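PDB 5EY7: fructokinase from Vibrio cholerae serotype O1, which catalyses the ATP-dependent phosphorylation of fructose, as a kinase of the PfkB (ribokinase-like) carbohydrate kinase family. Local coordinates for residues K254-I259 and G299-T304; P47-V52 and G307-L312; V28-P33 and S99-D104. One frame throughout, in Å; residues are numbered along the deposited sequence.

Each contact carries a ligand-binding residue: contact 1 holds V256, which binds ADP, contact 2 holds N49 and contact 3 D30, both of which bind fructose. Contacts 1 and 2 have centres about 14 Å apart and meet directly, the CB of A311 lying 3.2 Å from the O of L301. They also share a sodium ion, bound by the carbonyls of A302 and G307. Contact 3 belongs to the small lid sheet. Its centre is about 14 Å from that of contact 2, which it touches where I32 CD1 comes 3.7 Å from G307 N, and about 20 Å from that of contact 1, with no touch between them.

Contact 1. Residues K254-I259 and G299-T304; sequences KAVKPI and GALATT. With NA (sodium ion), chain C.
V256 packs its side chain onto A300 and T303 of residues 299-304, which include the last part of helix 285-301. Its CB faces the methyl CG2 of T304 at 4.2 Å. From there the two branches part. CG1, anti to the carbonyl carbon (chi1 -76°), makes a loose contact with L301 CD1 at 4.4 Å. CG2 is turned between the backbone N and the carbonyl carbon, which sets it over polar as well as apolar atoms: CG2 of V256 lies 3.2 Å from A300 O, close to T303 OG1, and 3.7 Å from A300 CB. The valine and threonine side chains cross at about a right angle, a methyl thus covering a hydroxyl already in use. T303 OG1 donates to A300 O over 2.5 Å, and the same carbonyl takes the backbone N-H of T303, so that two donors from one residue grip it.

In this PfkB-family kinase, residues 254-259 come after strand 248-251 and lead toward G263, A264, G265 and D266, which bind ADP and fructose; V256 itself is an ADP-binding residue. A264 packs against T303, and F321 of helix 315-322 also touches V256.

Further along, the chains are joined by one backbone hydrogen bond, from I259 N to T303 O at 3.2 Å. It is moderately bent (156° at the hydrogen), with the donor 45° above the carbonyl plane. P258 CA reaches T303 O as well, in a C-H...O contact of 3.4 Å. The tip of I259, CD1, rests against T304 O, while CG of K257 touches T304 CG2 before the lysine chain turns away. On the residue before T303, A302 O binds a sodium ion at 2.8 Å, together with D260 and G307.

Contact 2. Residues P47-V52 and G307-L312; sequences PANVAV and GAMTAL. With NA (sodium ion), chain C.
The helical segment 47-52 runs past the type I turn M309-L312 with N49 and M309 nearest, their CA atoms 5.9 Å apart, and no hydrogen bond joins the two. M309 makes the largest contribution. With its CG beside the backbone N (chi1 -58°) and the chain extended beyond it, the side chain reaches across to the helix, meeting N49 and V52 at about right angles. CG lies near N49 OD1 and V52 CG1, and SD of M309 touches V52 CG2 at 3.6 Å. The terminal CE of M309 lies 3.6 Å from A48 CB and 3.4 Å from A48 O, one turn earlier on the helix than V52. The thioether thus spans A48 and V52 along the same helix face.

L312, at the far end of the turn, uses a single branch: L312 CD1 is 3.6 Å from V52 CG1 and 3.5 Å from N49 O. V52 therefore divides its two methyls, CG1 against the leucine and CG2 against the sulfur.

The third point of contact is the amide of N49. A308 CB sits over one face of it, nearer N49 OD1 (3.3 Å) than ND2. ND2 is held by a hydrogen bond to D266 OD2, which would help to fix the rotation of the group. M76 and L80 of helix 71-81 cover A48 and V52, and every touching residue is buried.

G307, which opens the turn-bearing segment, gives its O to the sodium ion at 2.7 Å, alongside A302 and D260. N49 and D266 both bind fructose, so this packing of helix 46-56 on the loop between helices 285-301 and 315-322 probably helps to position N49 at the sugar site, beside a cation site consistent with the monovalent-cation site of ribokinase-like kinases.

Contact 3. Residues V28-P33 and S99-D104; sequences VVDLIP and STVVVD
Strands 28-33 and 100-106 are the parallel central pair of the small four-stranded sheet that forms the lid in ribokinase-like kinases. Their directions differ by 23°, and four backbone hydrogen bonds tie V29, L31, V101 and V103 into register. The straightest runs from L31 N to V101 O, at 2.9 Å and 171°; the one from V103 N to L31 O is longer, 3.3 Å, and more bent.

On one face L31 stretches its CD1 over the neighbouring strand, 3.8 Å from T100 CG2 and equally far from V102 CG2, so that one methyl bridges two residues. Having CG beside the backbone N (chi1 -58°) aims the branch that way. This face meets the second subunit, where L31 packs on L31 of the other chain and V102 on its F72.

D30 and V101 project together from the other face, with D30 OD1 3.9 Å from V101 CB. V28 CG1 packs on V101 CG2 at 3.6 Å, and V28 CG2 lies against S99 OG. Further on, V103 CG1 touches I32 CG1 at 3.6 Å, while the CD of P33, a residue with no N-H to offer, sits 3.1 Å from V103 O.

Backbone polar groups are thus paired across the strands while mainly aliphatic side chains pack beside these bonds. Among them D30 is a fructose-binding residue, probably through its carboxylate, and its backbone is bonded to C42 on strand 38-44, consistent with a lid that both packs in the dimer and contributes to the sugar site.

Contact 1. Residues K254-I259 and G299-T304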
# COMPACT_ATOMS: atom_id res chain seq x y z
N LYS A 254 -32.57 0.14 -14.50
CA LYS A 254 -32.92 1.53 -14.20
C LYS A 254 -31.74 2.25 -13.55
O LYS A 254 -30.85 1.61 -13.00
CB LYS A 254 -34.15 1.58 -13.30
CG LYS A 254 -35.20 0.53 -13.66
CD LYS A 254 -35.73 0.70 -15.08
CE LYS A 254 -36.85 1.74 -15.11
NZ LYS A 254 -36.58 2.83 -16.09
N ALA A 255 -31.73 3.57 -13.62
CA ALA A 255 -30.56 4.35 -13.21
C ALA A 255 -30.70 4.99 -11.83
O ALA A 255 -31.81 5.20 -11.34
CB ALA A 255 -30.25 5.41 -14.25
N VAL A 256 -29.56 5.30 -11.22
CA VAL A 256 -29.52 5.90 -9.89
C VAL A 256 -28.59 7.11 -9.83
O VAL A 256 -28.39 7.80 -10.83
CB VAL A 256 -29.08 4.88 -8.82
CG1 VAL A 256 -30.21 3.93 -8.49
CG2 VAL A 256 -27.85 4.13 -9.30
N LYS A 257 -28.02 7.36 -8.65
CA LYS A 257 -27.10 8.47 -8.44
C LYS A 257 -25.68 7.96 -8.16
O LYS A 257 -25.30 7.73 -7.02
CB LYS A 257 -27.59 9.37 -7.29
CG LYS A 257 -27.92 8.63 -5.99
CD LYS A 257 -29.19 9.17 -5.34
CE LYS A 257 -30.42 8.77 -6.13
NZ LYS A 257 -31.67 9.39 -5.61
N PRO A 258 -24.88 7.79 -9.23
CA PRO A 258 -23.53 7.25 -9.06
C PRO A 258 -22.61 8.19 -8.28
O PRO A 258 -22.25 9.25 -8.78
CB PRO A 258 -23.03 7.09 -10.50
CG PRO A 258 -23.83 8.07 -11.29
CD PRO A 258 -25.18 8.10 -10.65
N ILE A 259 -22.24 7.79 -7.07
CA ILE A 259 -21.32 8.58 -6.27
C ILE A 259 -20.15 7.74 -5.77
O ILE A 259 -19.24 8.25 -5.11
CB ILE A 259 -22.03 9.25 -5.08
CG1 ILE A 259 -22.39 8.23 -4.01
CG2 ILE A 259 -23.27 10.00 -5.56
CD1 ILE A 259 -22.98 8.84 -2.74
N GLY A 299 -26.57 -3.93 -8.39
CA GLY A 299 -25.43 -3.25 -8.96
C GLY A 299 -25.55 -1.75 -8.87
O GLY A 299 -24.62 -1.07 -8.45
N ALA A 300 -26.70 -1.23 -9.28
CA ALA A 300 -26.95 0.20 -9.25
C ALA A 300 -27.00 0.73 -7.82
O ALA A 300 -26.50 1.82 -7.52
CB ALA A 300 -28.24 0.53 -9.98
N LEU A 301 -27.61 -0.05 -6.93
CA LEU A 301 -27.81 0.36 -5.54
C LEU A 301 -26.50 0.57 -4.79
O LEU A 301 -26.41 1.46 -3.94
CB LEU A 301 -28.68 -0.67 -4.81
CG LEU A 301 -30.17 -0.35 -4.72
CD1 LEU A 301 -30.65 0.32 -6.00
CD2 LEU A 301 -30.98 -1.60 -4.44
N ALA A 302 -25.50 -0.23 -5.11
CA ALA A 302 -24.20 -0.14 -4.43
C ALA A 302 -23.49 1.16 -4.76
O ALA A 302 -22.58 1.58 -4.05
CB ALA A 302 -23.34 -1.33 -4.80
N THR A 303 -23.90 1.79 -5.85
CA THR A 303 -23.30 3.04 -6.30
C THR A 303 -24.02 4.25 -5.72
O THR A 303 -24.15 5.27 -6.38
CB THR A 303 -23.33 3.16 -7.83
OG1 THR A 303 -24.67 3.41 -8.27
CG2 THR A 303 -22.82 1.88 -8.47
N THR A 304 -24.48 4.14 -4.47
CA THR A 304 -25.20 5.23 -3.84
C THR A 304 -24.57 5.63 -2.50
O THR A 304 -25.02 6.56 -1.84
CB THR A 304 -26.68 4.87 -3.62
OG1 THR A 304 -26.77 3.61 -2.95
CG2 THR A 304 -27.39 4.78 -4.96
NA NA C . -19.84 1.89 -3.80

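Contact 2. Residues P47-V52 and G307-L312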
# COMPACT_ATOMS: atom_id res chain seq x y z
N PRO A 47 -14.36 -11.18 -3.57
CA PRO A 47 -15.05 -12.25 -2.86
C PRO A 47 -15.77 -11.77 -1.60
O PRO A 47 -16.84 -12.28 -1.28
CB PRO A 47 -13.92 -13.21 -2.49
CG PRO A 47 -12.70 -12.36 -2.45
CD PRO A 47 -12.90 -11.36 -3.55
N ALA A 48 -15.20 -10.79 -0.92
CA ALA A 48 -15.79 -10.26 0.30
C ALA A 48 -17.05 -9.45 -0.00
O ALA A 48 -18.02 -9.51 0.74
CB ALA A 48 -14.78 -9.42 1.05
N ASN A 49 -17.01 -8.68 -1.09
CA ASN A 49 -18.17 -7.89 -1.50
C ASN A 49 -19.37 -8.75 -1.87
O ASN A 49 -20.49 -8.48 -1.45
CB ASN A 49 -17.81 -6.99 -2.69
CG ASN A 49 -16.74 -5.97 -2.37
OD1 ASN A 49 -16.56 -5.59 -1.22
ND2 ASN A 49 -16.03 -5.52 -3.40
N VAL A 50 -19.12 -9.80 -2.65
CA VAL A 50 -20.19 -10.68 -3.11
C VAL A 50 -20.72 -11.52 -1.96
O VAL A 50 -21.92 -11.74 -1.84
CB VAL A 50 -19.70 -11.59 -4.26
CG1 VAL A 50 -20.83 -12.50 -4.75
CG2 VAL A 50 -19.15 -10.76 -5.40
N ALA A 51 -19.81 -11.98 -1.10
CA ALA A 51 -20.20 -12.77 0.07
C ALA A 51 -21.14 -11.96 0.96
O ALA A 51 -22.13 -12.49 1.48
CB ALA A 51 -18.98 -13.20 0.86
N VAL A 52 -20.82 -10.69 1.13
CA VAL A 52 -21.61 -9.78 1.95
C VAL A 52 -22.94 -9.44 1.29
O VAL A 52 -23.97 -9.33 1.96
CB VAL A 52 -20.80 -8.50 2.26
CG1 VAL A 52 -21.72 -7.32 2.57
CG2 VAL A 52 -19.83 -8.75 3.40
N GLY A 307 -17.90 3.16 -0.55
CA GLY A 307 -17.56 1.84 -0.05
C GLY A 307 -18.31 0.78 -0.84
O GLY A 307 -19.44 1.01 -1.26
N ALA A 308 -17.68 -0.37 -1.02
CA ALA A 308 -18.25 -1.41 -1.86
C ALA A 308 -19.47 -2.05 -1.21
O ALA A 308 -20.47 -2.31 -1.88
CB ALA A 308 -17.21 -2.47 -2.16
N MET A 309 -19.40 -2.28 0.09
CA MET A 309 -20.45 -3.00 0.80
C MET A 309 -21.53 -2.10 1.37
O MET A 309 -22.66 -2.53 1.59
CB MET A 309 -19.85 -3.82 1.95
CG MET A 309 -18.80 -4.82 1.53
SD MET A 309 -18.06 -5.60 2.98
CE MET A 309 -16.84 -6.64 2.20
N THR A 310 -21.18 -0.84 1.59
CA THR A 310 -22.00 0.08 2.37
C THR A 310 -23.45 0.23 1.91
O THR A 310 -24.33 0.50 2.71
CB THR A 310 -21.35 1.48 2.41
OG1 THR A 310 -21.09 1.92 1.08
CG2 THR A 310 -20.05 1.43 3.20
N ALA A 311 -23.70 0.03 0.62
CA ALA A 311 -25.05 0.19 0.09
C ALA A 311 -25.64 -1.11 -0.44
O ALA A 311 -26.62 -1.09 -1.19
CB ALA A 311 -25.07 1.25 -1.00
N LEU A 312 -25.06 -2.24 -0.05
CA LEU A 312 -25.61 -3.53 -0.46
C LEU A 312 -26.94 -3.77 0.25
O LEU A 312 -26.99 -3.84 1.48
CB LEU A 312 -24.62 -4.66 -0.17
CG LEU A 312 -23.32 -4.60 -0.99
CD1 LEU A 312 -22.36 -5.69 -0.55
CD2 LEU A 312 -23.61 -4.72 -2.48
NA NA C . -19.84 1.89 -3.80

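Contact 3. Residues V28-P33 and S99-D104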
# COMPACT_ATOMS: atom_id res chain seq x y z
N VAL A 28 -9.99 -7.16 0.62
CA VAL A 28 -9.23 -5.93 0.46
C VAL A 28 -9.77 -4.76 1.28
O VAL A 28 -10.96 -4.50 1.28
CB VAL A 28 -9.19 -5.50 -1.02
CG1 VAL A 28 -8.32 -4.26 -1.20
CG2 VAL A 28 -8.68 -6.64 -1.90
N VAL A 29 -8.88 -4.07 1.98
CA VAL A 29 -9.23 -2.82 2.62
C VAL A 29 -9.07 -1.68 1.62
O VAL A 29 -7.97 -1.43 1.12
CB VAL A 29 -8.36 -2.55 3.87
CG1 VAL A 29 -8.63 -1.16 4.41
CG2 VAL A 29 -8.63 -3.61 4.93
N ASP A 30 -10.18 -1.01 1.32
CA ASP A 30 -10.17 0.10 0.37
C ASP A 30 -10.04 1.44 1.10
O ASP A 30 -10.77 1.71 2.05
CB ASP A 30 -11.45 0.10 -0.47
CG ASP A 30 -11.51 -1.06 -1.43
OD1 ASP A 30 -10.60 -1.91 -1.40
OD2 ASP A 30 -12.49 -1.13 -2.21
N LEU A 31 -9.11 2.27 0.63
CA LEU A 31 -8.94 3.61 1.16
C LEU A 31 -9.53 4.63 0.20
O LEU A 31 -8.93 4.93 -0.84
CB LEU A 31 -7.46 3.89 1.42
CG LEU A 31 -6.77 2.91 2.36
CD1 LEU A 31 -5.26 3.13 2.38
CD2 LEU A 31 -7.35 3.02 3.77
N ILE A 32 -10.70 5.15 0.54
CA ILE A 32 -11.43 6.03 -0.35
C ILE A 32 -11.39 7.48 0.12
O ILE A 32 -11.63 7.76 1.30
CB ILE A 32 -12.90 5.56 -0.50
CG1 ILE A 32 -12.96 4.03 -0.60
CG2 ILE A 32 -13.56 6.21 -1.70
CD1 ILE A 32 -14.29 3.49 -1.09
N PRO A 33 -11.07 8.41 -0.80
CA PRO A 33 -10.87 9.82 -0.46
C PRO A 33 -12.08 10.47 0.19
O PRO A 33 -13.17 10.48 -0.38
CB PRO A 33 -10.59 10.47 -1.82
CG PRO A 33 -10.04 9.38 -2.65
CD PRO A 33 -10.79 8.16 -2.23
N SER A 99 -4.23 -7.31 1.27
CA SER A 99 -4.32 -6.43 0.11
C SER A 99 -4.92 -5.07 0.45
O SER A 99 -6.02 -4.98 0.99
CB SER A 99 -5.15 -7.09 -0.99
OG SER A 99 -5.39 -6.20 -2.07
N THR A 100 -4.18 -4.01 0.13
CA THR A 100 -4.66 -2.65 0.34
C THR A 100 -4.77 -1.90 -0.98
O THR A 100 -3.79 -1.76 -1.71
CB THR A 100 -3.74 -1.85 1.28
OG1 THR A 100 -3.58 -2.55 2.53
CG2 THR A 100 -4.33 -0.47 1.55
N VAL A 101 -5.97 -1.43 -1.30
CA VAL A 101 -6.20 -0.67 -2.52
C VAL A 101 -6.53 0.79 -2.23
O VAL A 101 -7.41 1.08 -1.42
CB VAL A 101 -7.34 -1.28 -3.36
CG1 VAL A 101 -7.83 -0.28 -4.41
CG2 VAL A 101 -6.89 -2.57 -4.02
N VAL A 102 -5.80 1.70 -2.87
CA VAL A 102 -6.07 3.12 -2.75
C VAL A 102 -6.78 3.62 -3.99
O VAL A 102 -6.20 3.67 -5.07
CB VAL A 102 -4.78 3.94 -2.56
CG1 VAL A 102 -5.09 5.43 -2.57
CG2 VAL A 102 -4.09 3.54 -1.26
N VAL A 103 -8.05 3.98 -3.84
CA VAL A 103 -8.80 4.54 -4.94
C VAL A 103 -8.60 6.05 -4.97
O VAL A 103 -8.71 6.72 -3.96
CB VAL A 103 -10.30 4.19 -4.85
CG1 VAL A 103 -10.77 4.21 -3.42
CG2 VAL A 103 -11.13 5.13 -5.72
N ASP A 104 -8.27 6.56 -6.15
CA ASP A 104 -8.15 7.98 -6.36
C ASP A 104 -9.06 8.33 -7.52
O ASP A 104 -9.96 7.56 -7.85
CB ASP A 104 -6.70 8.38 -6.67
CG ASP A 104 -6.42 9.84 -6.39
OD1 ASP A 104 -6.13 10.17 -5.22
OD2 ASP A 104 -6.49 10.66 -7.33